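Local atomic coordinates of peptidoglycan D,D-transpeptidase PbpA (Mycobacterium tuberculosis, PDB entry 3UN7), a protein that probably cross-links the peptidoglycan of the mycobacterial cell wall as a penicillin-binding serine transpeptidase and takes part in the control of cell length. Residues G131-L136 / V427-E432; L144-S149 / N182-E187; P410-I415 / A444-I449. All coordinates share one frame; numbering follows the deposited sequence.

Followed from the N terminus, the chain lays down strand 131-136, returns along strand 143-149 and, 33 residues on, closes contact 2 when the loop 182-187 settles against that edge strand. Contact 1 closes much later, 291 residues after it opened, when 427-432 pairs with 131-136; contact 2 therefore sits wholly within its span. Contact 3 opens at 410-415, before contact 1 has closed, and ends at 444-449, so these two cross. All three involve one antiparallel sheet of the transpeptidase domain: contact 1 joins two of its inner strands, contact 2 anchors the loop approaching Ser193, and contact 3 seats the C-terminal helix.

Contact 1 (G131-L136 / V427-E432); sequences GAVVAL and VAVLVE
Ala132 and Leu430 exchange two backbone hydrogen bonds, N to O in each direction at 2.9 Å, and Val134 and Ala428 repeat the exchange two residues further along each strand. This is regular antiparallel pairing at the heart of the sheet of the penicillin-binding transpeptidase fold, where the early strand 131-136 meets the late strand 425-431 with their directions 178° apart. Between and beyond the bonded pairs lie non-hydrogen-bonded ones, in which CA-H groups close on the same carbonyls: Val427 CA stands 3.1 Å from Val134 O.

The two faces serve different neighbours. Val133, Ala135, Val427 and Val429 share one face, and Val453 of helix 446-458 covers Val133 and Val427. Here Ala135 CB meets Val427 CG1 at 4.1 Å, a branch set beside its own backbone N (chi1 -57°), and the CG2 methyls of Val133 and Val429 approach to 4.3 Å. Ala132, Val134, Ala428 and Leu430 occupy the other face, on which Leu430 lies about 11 Å, side chain to side chain, from Ser193, by similarity the acylated serine.

At the strand end Gly131, having no side chain, brings its CA within 3.2 Å of Leu430 O. Glu432 CG passes 4.0 Å from that same Gly131 CA, while its OE2 forms a salt bridge with Arg183 NE and a hydrogen bond with Tyr189 OH.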
loop_
_atom_site.group_PDB
_atom_site.type_symbol
_atom_site.label_atom_id
_atom_site.label_comp_id
_atom_site.label_asym_id
_atom_site.label_seq_id
_atom_site.Cartn_x
_atom_site.Cartn_y
_atom_site.Cartn_z
ATOM N N GLY A 131 -9.879 4.611 -2.382
ATOM C CA GLY A 131 -8.463 4.551 -1.975
ATOM C C GLY A 131 -7.961 3.139 -1.849
ATOM O O GLY A 131 -8.391 2.249 -2.611
ATOM N N ALA A 132 -7.043 2.928 -0.903
ATOM C CA ALA A 132 -6.384 1.641 -0.744
ATOM C C ALA A 132 -5.920 1.391 0.680
ATOM O O ALA A 132 -5.720 2.332 1.462
ATOM C CB ALA A 132 -5.213 1.497 -1.737
ATOM N N VAL A 133 -5.791 0.110 1.018
ATOM C CA VAL A 133 -5.195 -0.313 2.268
ATOM C C VAL A 133 -4.196 -1.437 1.987
ATOM O O VAL A 133 -4.487 -2.378 1.241
ATOM C CB VAL A 133 -6.257 -0.828 3.284
ATOM C CG1 VAL A 133 -5.583 -1.377 4.544
ATOM C CG2 VAL A 133 -7.268 0.275 3.639
ATOM N N VAL A 134 -3.020 -1.341 2.588
ATOM C CA VAL A 134 -2.005 -2.375 2.442
ATOM C C VAL A 134 -1.535 -2.734 3.831
ATOM O O VAL A 134 -1.308 -1.844 4.672
ATOM C CB VAL A 134 -0.776 -1.902 1.601
ATOM C CG1 VAL A 134 0.306 -2.984 1.582
ATOM C CG2 VAL A 134 -1.191 -1.562 0.175
ATOM N N ALA A 135 -1.381 -4.031 4.074
ATOM C CA ALA A 135 -0.794 -4.518 5.301
ATOM C C ALA A 135 0.349 -5.463 4.949
ATOM O O ALA A 135 0.234 -6.318 4.065
ATOM C CB ALA A 135 -1.845 -5.207 6.191
ATOM N N LEU A 136 1.462 -5.270 5.638
ATOM C CA LEU A 136 2.680 -6.035 5.393
ATOM C C LEU A 136 3.158 -6.605 6.708
ATOM O O LEU A 136 2.932 -6.017 7.774
ATOM C CB LEU A 136 3.786 -5.136 4.814
ATOM C CG LEU A 136 3.531 -4.403 3.486
ATOM C CD1 LEU A 136 4.734 -3.542 3.114
ATOM C CD2 LEU A 136 3.227 -5.402 2.347
ATOM N N VAL A 427 1.082 -0.924 8.053
ATOM C CA VAL A 427 -0.069 -0.601 7.212
ATOM C C VAL A 427 0.112 0.732 6.510
ATOM O O VAL A 427 0.852 1.606 6.978
ATOM C CB VAL A 427 -1.428 -0.595 7.994
ATOM C CG1 VAL A 427 -1.674 -1.942 8.666
ATOM C CG2 VAL A 427 -1.489 0.563 9.056
ATOM N N ALA A 428 -0.538 0.863 5.363
ATOM C CA ALA A 428 -0.750 2.171 4.752
ATOM C C ALA A 428 -2.195 2.269 4.359
ATOM O O ALA A 428 -2.745 1.338 3.756
ATOM C CB ALA A 428 0.120 2.374 3.538
ATOM N N VAL A 429 -2.803 3.397 4.709
ATOM C CA VAL A 429 -4.178 3.691 4.319
ATOM C C VAL A 429 -4.110 4.948 3.499
ATOM O O VAL A 429 -3.521 5.959 3.927
ATOM C CB VAL A 429 -5.072 3.928 5.541
ATOM C CG1 VAL A 429 -6.502 4.306 5.126
ATOM C CG2 VAL A 429 -5.062 2.719 6.447
ATOM N N LEU A 430 -4.663 4.884 2.297
ATOM C CA LEU A 430 -4.910 6.096 1.536
ATOM C C LEU A 430 -6.409 6.264 1.316
ATOM O O LEU A 430 -7.058 5.377 0.740
ATOM C CB LEU A 430 -4.166 6.076 0.194
ATOM C CG LEU A 430 -4.695 7.180 -0.730
ATOM C CD1 LEU A 430 -4.035 8.535 -0.448
ATOM C CD2 LEU A 430 -4.525 6.738 -2.152
ATOM N N VAL A 431 -6.959 7.388 1.801
ATOM C CA VAL A 431 -8.334 7.761 1.521
ATOM C C VAL A 431 -8.303 8.948 0.572
ATOM O O VAL A 431 -7.936 10.067 0.969
ATOM C CB VAL A 431 -9.130 8.168 2.797
ATOM C CG1 VAL A 431 -10.529 8.582 2.414
ATOM C CG2 VAL A 431 -9.172 7.016 3.810
ATOM N N GLU A 432 -8.662 8.697 -0.682
ATOM C CA GLU A 432 -8.694 9.751 -1.692
ATOM C C GLU A 432 -9.736 10.814 -1.320
ATOM O O GLU A 432 -10.882 10.489 -0.987
ATOM C CB GLU A 432 -8.989 9.160 -3.071
ATOM C CG GLU A 432 -7.892 8.222 -3.566
ATOM C CD GLU A 432 -8.006 7.898 -5.041
ATOM O OE1 GLU A 432 -8.352 8.796 -5.837
ATOM O OE2 GLU A 432 -7.724 6.738 -5.404
#

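Contact 2 (L144-S149 / N182-E187); sequences LALVSS and NRAISE
Ser148 offers its hydroxyl oxygen to the backbone of the loop: Arg183 N donates to Ser148 OG at 2.8 Å with an angle of 155° at the hydrogen. The serine CB already points toward the loop, and a first torsion that sets OG anti to its own backbone N (chi1 -168°) carries the oxygen on to it. One water, 2.6 Å from Ser148 OG, links this hydroxyl to the far end of the same arginine, accepting from Arg183 NH2 in the plane of the guanidinium group, at its edge. Thr181 O is a further hydrogen-bond partner of Ser148 OG, so carbonyl and water probably compete for the one hydroxyl proton. The arginine is thus tied to one serine directly at its backbone N and through water at its tip, and its extended chain passes between, with CD 3.5 Å from Ser149 O.

Next to this polar cluster is an apolar one. Leu146 CD1 fits against two methyls, Ala184 CB at 3.6 Å and Ile185 CG2 at 3.8 Å, whereas its CD2 meets Asn182 ND2, the leucine and asparagine side chains crossing at about a right angle.

What positions these groups lies in a second shell. Asn182 folds the loop with its backbone O, which accepts from Ser186 N at 2.9 Å, and its OD1 takes a weak bond from Ala184 N. The guanidinium is held by the carbonyls of Ala177 and Ser178 and by its ion pair with Glu432; Glu187 OE1, well out of the guanidinium plane, probably adds only a long, charge-only attraction.

Though away from the annotated sites itself, the contact fixes to the edge strand the loop that soon reaches Ser193, first residue of the SXXK motif characteristic of penicillin-binding transpeptidases.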
loop_
_atom_site.group_PDB
_atom_site.type_symbol
_atom_site.label_atom_id
_atom_site.label_comp_id
_atom_site.label_asym_id
_atom_site.label_seq_id
_atom_site.Cartn_x
_atom_site.Cartn_y
_atom_site.Cartn_z
ATOM N N LEU A 144 -0.154 -8.997 3.635
ATOM C CA LEU A 144 -1.233 -9.557 4.451
ATOM C C LEU A 144 -2.602 -9.009 4.043
ATOM O O LEU A 144 -3.631 -9.624 4.304
ATOM C CB LEU A 144 -0.964 -9.302 5.947
ATOM C CG LEU A 144 0.388 -9.749 6.518
ATOM C CD1 LEU A 144 0.593 -9.210 7.946
ATOM C CD2 LEU A 144 0.522 -11.265 6.515
ATOM N N ALA A 145 -2.597 -7.854 3.387
ATOM C CA ALA A 145 -3.808 -7.308 2.823
ATOM C C ALA A 145 -3.426 -6.395 1.692
ATOM O O ALA A 145 -2.405 -5.696 1.749
ATOM C CB ALA A 145 -4.631 -6.537 3.885
ATOM N N LEU A 146 -4.265 -6.422 0.665
ATOM C CA LEU A 146 -4.128 -5.581 -0.500
ATOM C C LEU A 146 -5.552 -5.199 -0.876
ATOM O O LEU A 146 -6.250 -5.961 -1.532
ATOM C CB LEU A 146 -3.443 -6.360 -1.624
ATOM C CG LEU A 146 -2.768 -5.581 -2.748
ATOM C CD1 LEU A 146 -1.550 -4.814 -2.219
ATOM C CD2 LEU A 146 -2.351 -6.561 -3.871
ATOM N N VAL A 147 -5.989 -4.050 -0.384
ATOM C CA VAL A 147 -7.373 -3.594 -0.531
ATOM C C VAL A 147 -7.438 -2.381 -1.444
ATOM O O VAL A 147 -6.632 -1.469 -1.325
ATOM C CB VAL A 147 -8.020 -3.278 0.829
ATOM C CG1 VAL A 147 -9.440 -2.735 0.642
ATOM C CG2 VAL A 147 -8.072 -4.545 1.701
ATOM N N SER A 148 -8.390 -2.389 -2.373
ATOM C CA SER A 148 -8.628 -1.229 -3.238
ATOM C C SER A 148 -10.125 -0.943 -3.239
ATOM O O SER A 148 -10.939 -1.871 -3.160
ATOM C CB SER A 148 -8.094 -1.489 -4.656
ATOM O OG SER A 148 -8.073 -0.289 -5.422
ATOM N N SER A 149 -10.492 0.336 -3.294
ATOM C CA SER A 149 -11.894 0.737 -3.203
ATOM C C SER A 149 -12.113 1.974 -4.097
ATOM O O SER A 149 -11.276 2.879 -4.106
ATOM C CB SER A 149 -12.257 1.024 -1.740
ATOM O OG SER A 149 -13.628 1.338 -1.565
ATOM N N ASN A 182 -6.270 -1.369 -9.463
ATOM C CA ASN A 182 -5.775 -1.820 -8.178
ATOM C C ASN A 182 -4.973 -0.656 -7.611
ATOM O O ASN A 182 -3.791 -0.500 -7.905
ATOM C CB ASN A 182 -4.913 -3.088 -8.311
ATOM C CG ASN A 182 -4.414 -3.580 -6.976
ATOM O OD1 ASN A 182 -4.439 -2.839 -5.991
ATOM N ND2 ASN A 182 -3.954 -4.830 -6.925
ATOM N N ARG A 183 -5.655 0.174 -6.824
ATOM C CA ARG A 183 -5.081 1.402 -6.279
ATOM C C ARG A 183 -3.900 1.159 -5.337
ATOM O O ARG A 183 -3.068 2.044 -5.156
ATOM C CB ARG A 183 -6.167 2.213 -5.560
ATOM C CG ARG A 183 -7.133 2.874 -6.524
ATOM C CD ARG A 183 -8.305 3.607 -5.845
ATOM N NE ARG A 183 -8.842 4.615 -6.763
ATOM C CZ ARG A 183 -9.683 4.374 -7.768
ATOM N NH1 ARG A 183 -10.059 5.386 -8.544
ATOM N NH2 ARG A 183 -10.146 3.139 -8.010
ATOM N N ALA A 184 -3.835 -0.024 -4.735
ATOM C CA ALA A 184 -2.777 -0.349 -3.776
ATOM C C ALA A 184 -1.387 -0.420 -4.421
ATOM O O ALA A 184 -0.387 -0.121 -3.767
ATOM C CB ALA A 184 -3.083 -1.659 -3.092
ATOM N N ILE A 185 -1.336 -0.827 -5.690
ATOM C CA ILE A 185 -0.048 -1.085 -6.380
ATOM C C ILE A 185 0.112 -0.471 -7.761
ATOM O O ILE A 185 1.222 -0.402 -8.261
ATOM C CB ILE A 185 0.244 -2.588 -6.522
ATOM C CG1 ILE A 185 -0.820 -3.298 -7.398
ATOM C CG2 ILE A 185 0.367 -3.230 -5.147
ATOM C CD1 ILE A 185 -0.455 -4.750 -7.783
ATOM N N SER A 186 -0.992 -0.078 -8.392
ATOM C CA SER A 186 -0.977 0.378 -9.798
ATOM C C SER A 186 -1.062 1.889 -9.939
ATOM O O SER A 186 -0.857 2.416 -11.030
ATOM C CB SER A 186 -2.132 -0.244 -10.594
ATOM O OG SER A 186 -1.971 -1.645 -10.731
ATOM N N GLU A 187 -1.395 2.585 -8.855
ATOM C CA GLU A 187 -1.582 4.035 -8.915
ATOM C C GLU A 187 -0.646 4.693 -7.916
ATOM O O GLU A 187 -0.397 4.142 -6.836
ATOM C CB GLU A 187 -3.050 4.397 -8.634
ATOM C CG GLU A 187 -3.442 5.889 -8.823
ATOM C CD GLU A 187 -4.964 6.124 -8.802
ATOM O OE1 GLU A 187 -5.737 5.170 -9.059
ATOM O OE2 GLU A 187 -5.400 7.268 -8.521
HETATM O O HOH W 1 -10.009 0.448 -6.956
#

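Contact 3 (P410-I415 / A444-I449); sequences PHAWYI and ALAAPI
Tyr414 lays one face of its ring over the backbone of Ala447, in a CH-pi contact: Ala447 CA sits 3.9 Å from the ring centroid, 22° off the normal and displaced toward the rim. The displacement carries it to the CD1 side, where Ala447 CB also touches, at 3.7 Å. Farther across the ring, Ala447 O approaches CE2. With CG anti to its backbone N (chi1 -178°), the tyrosine leaves the strand so that the ring reaches beyond Ala446 and covers the following residue.

Ala446 supplies the other half of the contact. Its methyl points at the strand and settles between the beta carbons of Ala412 and Tyr414, 4.0 Å from Ala412 CB and 3.9 Å from Tyr414 CB, and it also rests on the intervening backbone, 3.7 Å from Trp413 C. Trp413 itself projects from the strand away from the helix; its NE1 bonds to Pro190 O, and its side chain lies about 7 Å from that of Ser193, the acylated serine by similarity. One short strand thus presents Ala412 and Tyr414 to the C-terminal helix and Trp413 to the side of that serine.

The strand's place is set by backbone bonds from Ala412 to Val431 and from Tyr414 to Val429 on one flank, and from Trp413 to Gly397, in the family's KTG motif, on the other. The Tyr414 side chain also touches Thr396 of that motif, and its hydroxyl is hydrogen-bonded to Glu378 OE1.

No hydrogen bond joins strand and helix here. The two small alanines let the helix come close at Ala446 and Ala447, leaving adhesion to methyl packing and to a CA-H, probably slightly polarised by its flanking amides, resting on an aromatic face.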
loop_
_atom_site.group_PDB
_atom_site.type_symbol
_atom_site.label_atom_id
_atom_site.label_comp_id
_atom_site.label_asym_id
_atom_site.label_seq_id
_atom_site.Cartn_x
_atom_site.Cartn_y
_atom_site.Cartn_z
ATOM N N PRO A 410 -7.821 17.461 -0.216
ATOM C CA PRO A 410 -6.609 16.646 -0.215
ATOM C C PRO A 410 -6.864 15.190 0.175
ATOM O O PRO A 410 -7.901 14.882 0.755
ATOM C CB PRO A 410 -5.739 17.339 0.836
ATOM C CG PRO A 410 -6.250 18.749 0.868
ATOM C CD PRO A 410 -7.719 18.579 0.737
ATOM N N HIS A 411 -5.920 14.312 -0.163
ATOM C CA HIS A 411 -5.954 12.916 0.256
ATOM C C HIS A 411 -5.626 12.796 1.738
ATOM O O HIS A 411 -4.956 13.661 2.292
ATOM C CB HIS A 411 -4.927 12.102 -0.529
ATOM C CG HIS A 411 -5.120 12.139 -2.014
ATOM N ND1 HIS A 411 -6.362 12.082 -2.606
ATOM C CD2 HIS A 411 -4.222 12.201 -3.028
ATOM C CE1 HIS A 411 -6.222 12.126 -3.921
ATOM N NE2 HIS A 411 -4.933 12.196 -4.202
ATOM N N ALA A 412 -6.067 11.712 2.373
ATOM C CA ALA A 412 -5.734 11.468 3.773
ATOM C C ALA A 412 -4.971 10.165 3.826
ATOM O O ALA A 412 -5.444 9.155 3.308
ATOM C CB ALA A 412 -6.985 11.378 4.609
ATOM N N TRP A 413 -3.795 10.207 4.446
ATOM C CA TRP A 413 -2.917 9.062 4.570
ATOM C C TRP A 413 -2.731 8.717 6.037
ATOM O O TRP A 413 -2.697 9.607 6.891
ATOM C CB TRP A 413 -1.527 9.409 4.061
ATOM C CG TRP A 413 -1.269 9.408 2.581
ATOM C CD1 TRP A 413 -1.238 10.497 1.758
ATOM C CD2 TRP A 413 -0.889 8.279 1.773
ATOM N NE1 TRP A 413 -0.906 10.115 0.474
ATOM C CE2 TRP A 413 -0.668 8.761 0.463
ATOM C CE3 TRP A 413 -0.729 6.907 2.031
ATOM C CZ2 TRP A 413 -0.304 7.915 -0.602
ATOM C CZ3 TRP A 413 -0.357 6.053 0.964
ATOM C CH2 TRP A 413 -0.149 6.567 -0.330
ATOM N N TYR A 414 -2.553 7.426 6.310
ATOM C CA TYR A 414 -2.074 6.946 7.606
ATOM C C TYR A 414 -1.096 5.828 7.300
ATOM O O TYR A 414 -1.435 4.896 6.587
ATOM C CB TYR A 414 -3.236 6.390 8.414
ATOM C CG TYR A 414 -2.931 5.881 9.821
ATOM C CD1 TYR A 414 -2.719 6.768 10.881
ATOM C CD2 TYR A 414 -2.933 4.512 10.096
ATOM C CE1 TYR A 414 -2.493 6.300 12.178
ATOM C CE2 TYR A 414 -2.711 4.033 11.366
ATOM C CZ TYR A 414 -2.476 4.922 12.399
ATOM O OH TYR A 414 -2.268 4.415 13.648
ATOM N N ILE A 415 0.125 5.933 7.810
ATOM C CA ILE A 415 1.068 4.822 7.738
ATOM C C ILE A 415 1.491 4.459 9.158
ATOM O O ILE A 415 1.620 5.342 10.007
ATOM C CB ILE A 415 2.279 5.094 6.803
ATOM C CG1 ILE A 415 3.108 6.303 7.266
ATOM C CG2 ILE A 415 1.793 5.320 5.357
ATOM C CD1 ILE A 415 4.482 6.391 6.580
ATOM N N ALA A 444 -7.225 12.619 9.649
ATOM C CA ALA A 444 -7.831 11.802 10.704
ATOM C C ALA A 444 -8.730 10.655 10.258
ATOM O O ALA A 444 -8.766 9.635 10.926
ATOM C CB ALA A 444 -8.565 12.684 11.707
ATOM N N LEU A 445 -9.475 10.830 9.167
ATOM C CA LEU A 445 -10.362 9.777 8.648
ATOM C C LEU A 445 -9.613 8.484 8.301
ATOM O O LEU A 445 -10.166 7.390 8.417
ATOM C CB LEU A 445 -11.092 10.277 7.397
ATOM C CG LEU A 445 -12.597 10.045 7.260
ATOM C CD1 LEU A 445 -13.337 10.356 8.557
ATOM C CD2 LEU A 445 -13.159 10.876 6.113
ATOM N N ALA A 446 -8.361 8.629 7.869
ATOM C CA ALA A 446 -7.509 7.497 7.493
ATOM C C ALA A 446 -7.050 6.700 8.709
ATOM O O ALA A 446 -6.856 5.492 8.617
ATOM C CB ALA A 446 -6.315 7.984 6.678
ATOM N N ALA A 447 -6.909 7.377 9.855
ATOM C CA ALA A 447 -6.326 6.766 11.060
ATOM C C ALA A 447 -7.087 5.562 11.649
ATOM O O ALA A 447 -6.471 4.520 11.903
ATOM C CB ALA A 447 -6.080 7.834 12.143
ATOM N N PRO A 448 -8.407 5.705 11.916
ATOM C CA PRO A 448 -9.103 4.540 12.508
ATOM C C PRO A 448 -9.222 3.337 11.556
ATOM O O PRO A 448 -9.375 2.210 12.015
ATOM C CB PRO A 448 -10.488 5.076 12.863
ATOM C CG PRO A 448 -10.650 6.314 12.051
ATOM C CD PRO A 448 -9.302 6.872 11.773
ATOM N N ILE A 449 -9.168 3.589 10.251
ATOM C CA ILE A 449 -9.103 2.509 9.247
ATOM C C ILE A 449 -7.815 1.712 9.434
ATOM O O ILE A 449 -7.831 0.478 9.417
ATOM C CB ILE A 449 -9.199 3.064 7.799
ATOM C CG1 ILE A 449 -10.574 3.706 7.576
ATOM C CG2 ILE A 449 -8.949 1.938 6.761
ATOM C CD1 ILE A 449 -10.723 4.575 6.329
#